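Local structure of sugar fermentation stimulation protein homolog (Pyrococcus furiosus, 4DA2) at residues 70-75 with 136-141. The protein probably binds DNA, and joins an OB-fold domain to a nuclease-like PD-(D/E)xK domain that holds calcium ions. The protein carries 1 engineered substitution. Residues are numbered along the deposited sequence; the frame is centred on the assembly and turned at random.
Sequences FEDHGK and VLREGE
Asp72 and Arg138 face each other with their CA atoms 10.6 Å apart, too far for backbone pairing, so side chains from the type I' turn Asp72–Lys75 and from the end of strand 127-139 make the contact. Arg138 NH2 donates to Asp72 OD2 in a 2.8 Å salt bridge; the N-H...O angle of 147° shows a moderately bent bond. The acceptor lies in the guanidinium plane but is met on its syn side, 32° out of the carboxylate plane. With CG anti to the backbone N, the Arg138 chain extends across the gap before bending at chi3. A water accepts from Arg138 NE at 3.0 Å and donates weakly to Asp72 OD2, adding a second, looser link. The His73 ring turns its edge to one guanidinium face, the planes 71° apart, with CD2 3.5 Å from Arg138 NH2 and offset toward the rim. Pro179 O and Asn180 O take further bonds from NH2 and NH1, fixing the group's rotation. A leucine in place of Arg138 would probably leave the Asp72 carboxylate without its charged mate and both carbonyls without these donors. Burying just 110 Å², this is a surface interdomain salt bridge, joining the OB domain's hairpin turn to the PD-(D/E)xK domain.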
ATOM      1  N   PHE A  70     -11.704  -0.031  -5.258  1.00 18.73           N
ATOM      2  CA  PHE A  70     -12.608  -0.609  -6.226  1.00 19.15           C
ATOM      3  C   PHE A  70     -13.276  -1.869  -5.680  1.00 18.15           C
ATOM      4  O   PHE A  70     -12.736  -2.582  -4.828  1.00 13.84           O
ATOM      5  CB  PHE A  70     -11.849  -0.964  -7.510  1.00 15.81           C
ATOM      6  CG  PHE A  70     -11.451   0.235  -8.336  1.00 13.71           C
ATOM      7  CD1 PHE A  70     -12.249   0.632  -9.405  1.00 19.38           C
ATOM      8  CD2 PHE A  70     -10.286   0.956  -8.059  1.00 14.73           C
ATOM      9  CE1 PHE A  70     -11.908   1.741 -10.186  1.00 22.47           C
ATOM     10  CE2 PHE A  70      -9.929   2.072  -8.850  1.00 22.02           C
ATOM     11  CZ  PHE A  70     -10.741   2.450  -9.911  1.00 18.85           C
ATOM     12  N   GLU A  71     -14.451  -2.159  -6.216  1.00 19.47           N
ATOM     13  CA  GLU A  71     -15.159  -3.367  -5.846  1.00 16.29           C
ATOM     14  C   GLU A  71     -14.299  -4.515  -6.305  1.00 17.92           C
ATOM     15  O   GLU A  71     -13.750  -4.499  -7.414  1.00 21.68           O
ATOM     16  CB  GLU A  71     -16.541  -3.392  -6.549  1.00 20.11           C
ATOM     17  CG  GLU A  71     -17.427  -4.608  -6.205  1.00 30.28           C
ATOM     18  CD  GLU A  71     -17.036  -5.911  -6.917  1.00 35.87           C
ATOM     19  OE1 GLU A  71     -16.393  -5.849  -7.994  1.00 39.63           O
ATOM     20  OE2 GLU A  71     -17.388  -7.005  -6.389  1.00 35.52           O
ATOM     21  N   ASP A  72     -14.178  -5.521  -5.447  1.00 16.48           N
ATOM     22  CA  ASP A  72     -13.331  -6.659  -5.766  1.00 20.99           C
ATOM     23  C   ASP A  72     -13.883  -7.815  -4.965  1.00 18.04           C
ATOM     24  O   ASP A  72     -13.844  -7.799  -3.729  1.00 18.44           O
ATOM     25  CB  ASP A  72     -11.859  -6.375  -5.404  1.00 11.48           C
ATOM     26  CG  ASP A  72     -10.905  -7.432  -5.915  1.00 28.70           C
ATOM     27  OD1 ASP A  72     -11.269  -8.165  -6.851  1.00 28.06           O
ATOM     28  OD2 ASP A  72      -9.761  -7.508  -5.413  1.00 23.27           O
ATOM     29  N   HIS A  73     -14.465  -8.777  -5.686  1.00 20.33           N
ATOM     30  CA  HIS A  73     -15.016  -9.981  -5.081  1.00 24.74           C
ATOM     31  C   HIS A  73     -15.959  -9.706  -3.898  1.00 22.29           C
ATOM     32  O   HIS A  73     -15.965 -10.429  -2.899  1.00 20.74           O
ATOM     33  CB  HIS A  73     -13.879 -10.961  -4.744  1.00 27.20           C
ATOM     34  CG  HIS A  73     -13.083 -11.363  -5.949  1.00 93.57           C
ATOM     35  ND1 HIS A  73     -13.676 -11.781  -7.124  1.00 60.19           N
ATOM     36  CD2 HIS A  73     -11.749 -11.377  -6.175  1.00 29.74           C
ATOM     37  CE1 HIS A  73     -12.740 -12.048  -8.017  1.00 57.54           C
ATOM     38  NE2 HIS A  73     -11.561 -11.815  -7.465  1.00 61.48           N
ATOM     39  N   GLY A  74     -16.782  -8.671  -4.037  1.00 23.12           N
ATOM     40  CA  GLY A  74     -17.777  -8.362  -3.039  1.00 19.19           C
ATOM     41  C   GLY A  74     -17.277  -7.485  -1.905  1.00 28.55           C
ATOM     42  O   GLY A  74     -18.053  -7.037  -1.058  1.00 24.84           O
ATOM     43  N   LYS A  75     -15.976  -7.238  -1.889  1.00 18.46           N
ATOM     44  CA  LYS A  75     -15.367  -6.391  -0.869  1.00 16.18           C
ATOM     45  C   LYS A  75     -14.778  -5.204  -1.633  1.00 18.80           C
ATOM     46  O   LYS A  75     -15.151  -4.950  -2.809  1.00 16.95           O
ATOM     47  CB  LYS A  75     -14.256  -7.164  -0.100  1.00 12.91           C
ATOM     48  CG  LYS A  75     -14.643  -8.530   0.523  1.00 40.40           C
ATOM     49  CD  LYS A  75     -15.468  -8.381   1.797  1.00 29.10           C
ATOM     50  CE  LYS A  75     -15.554  -9.673   2.665  1.00 28.82           C
ATOM     51  NZ  LYS A  75     -16.255 -10.817   1.986  1.00 37.68           N
ATOM     52  N   VAL A 136      -1.380  -4.416  -4.927  1.00 15.99           N
ATOM     53  CA  VAL A 136      -2.791  -4.664  -5.247  1.00 14.68           C
ATOM     54  C   VAL A 136      -2.973  -5.263  -6.652  1.00 16.19           C
ATOM     55  O   VAL A 136      -4.087  -5.227  -7.225  1.00 20.74           O
ATOM     56  CB  VAL A 136      -3.706  -3.424  -4.980  1.00 17.65           C
ATOM     57  CG1 VAL A 136      -3.752  -3.122  -3.453  1.00 18.67           C
ATOM     58  CG2 VAL A 136      -3.241  -2.190  -5.769  1.00 13.78           C
ATOM     59  N   LEU A 137      -1.888  -5.807  -7.195  1.00 15.98           N
ATOM     60  CA  LEU A 137      -1.948  -6.559  -8.446  1.00 15.83           C
ATOM     61  C   LEU A 137      -2.138  -8.036  -8.108  1.00 24.10           C
ATOM     62  O   LEU A 137      -1.368  -8.600  -7.329  1.00 16.95           O
ATOM     63  CB  LEU A 137      -0.674  -6.342  -9.267  1.00 13.54           C
ATOM     64  CG  LEU A 137      -0.581  -7.096 -10.605  1.00 14.28           C
ATOM     65  CD1 LEU A 137      -1.593  -6.585 -11.639  1.00 24.58           C
ATOM     66  CD2 LEU A 137       0.827  -7.094 -11.170  1.00 26.60           C
ATOM     67  N   ARG A 138      -3.184  -8.652  -8.653  1.00 17.08           N
ATOM     68  CA  ARG A 138      -3.541 -10.013  -8.273  1.00 17.14           C
ATOM     69  C   ARG A 138      -3.119 -11.021  -9.311  1.00 32.57           C
ATOM     70  O   ARG A 138      -3.326 -10.823 -10.505  1.00 21.07           O
ATOM     71  CB  ARG A 138      -5.048 -10.135  -8.069  1.00 17.17           C
ATOM     72  CG  ARG A 138      -5.552 -11.593  -7.906  1.00 18.09           C
ATOM     73  CD  ARG A 138      -7.061 -11.709  -8.070  1.00 26.39           C
ATOM     74  NE  ARG A 138      -7.770 -10.786  -7.194  1.00 25.46           N
ATOM     75  CZ  ARG A 138      -7.990 -10.983  -5.895  1.00 23.74           C
ATOM     76  NH1 ARG A 138      -7.554 -12.090  -5.299  1.00 39.48           N
ATOM     77  NH2 ARG A 138      -8.632 -10.061  -5.188  1.00 23.91           N
ATOM     78  N   GLU A 139      -2.531 -12.105  -8.836  1.00 19.35           N
ATOM     79  CA  GLU A 139      -2.373 -13.319  -9.637  1.00 29.23           C
ATOM     80  C   GLU A 139      -2.796 -14.488  -8.763  1.00 25.12           C
ATOM     81  O   GLU A 139      -2.030 -14.960  -7.919  1.00 22.05           O
ATOM     82  CB  GLU A 139      -0.944 -13.509 -10.130  1.00 25.30           C
ATOM     83  CG  GLU A 139      -0.765 -14.772 -10.988  1.00 25.76           C
ATOM     84  CD  GLU A 139       0.684 -15.184 -11.125  1.00 40.72           C
ATOM     85  OE1 GLU A 139       1.442 -14.486 -11.840  1.00 32.84           O
ATOM     86  OE2 GLU A 139       1.056 -16.214 -10.518  1.00 38.42           O
ATOM     87  N   GLY A 140      -4.034 -14.936  -8.951  1.00 26.78           N
ATOM     88  CA  GLY A 140      -4.598 -16.007  -8.127  1.00 29.41           C
ATOM     89  C   GLY A 140      -4.630 -15.664  -6.648  1.00 22.98           C
ATOM     90  O   GLY A 140      -5.281 -14.711  -6.236  1.00 25.91           O
ATOM     91  N   GLU A 141      -3.875 -16.415  -5.853  1.00 21.75           N
ATOM     92  CA  GLU A 141      -3.838 -16.184  -4.417  1.00 23.76           C
ATOM     93  C   GLU A 141      -2.777 -15.156  -4.030  1.00 17.40           C
ATOM     94  O   GLU A 141      -2.622 -14.852  -2.845  1.00 17.39           O
ATOM     95  CB  GLU A 141      -3.578 -17.507  -3.684  1.00 19.70           C
ATOM     96  CG  GLU A 141      -4.870 -18.327  -3.435  1.00 29.10           C
ATOM     97  CD  GLU A 141      -5.835 -17.645  -2.473  1.00182.83           C
ATOM     98  OE1 GLU A 141      -5.372 -17.117  -1.443  1.00 37.40           O
ATOM     99  OE2 GLU A 141      -7.056 -17.638  -2.738  1.00 56.69           O
TER
HETATM  100  O   HOH W   1      -7.783  -7.886  -8.124  1.00 32.42           O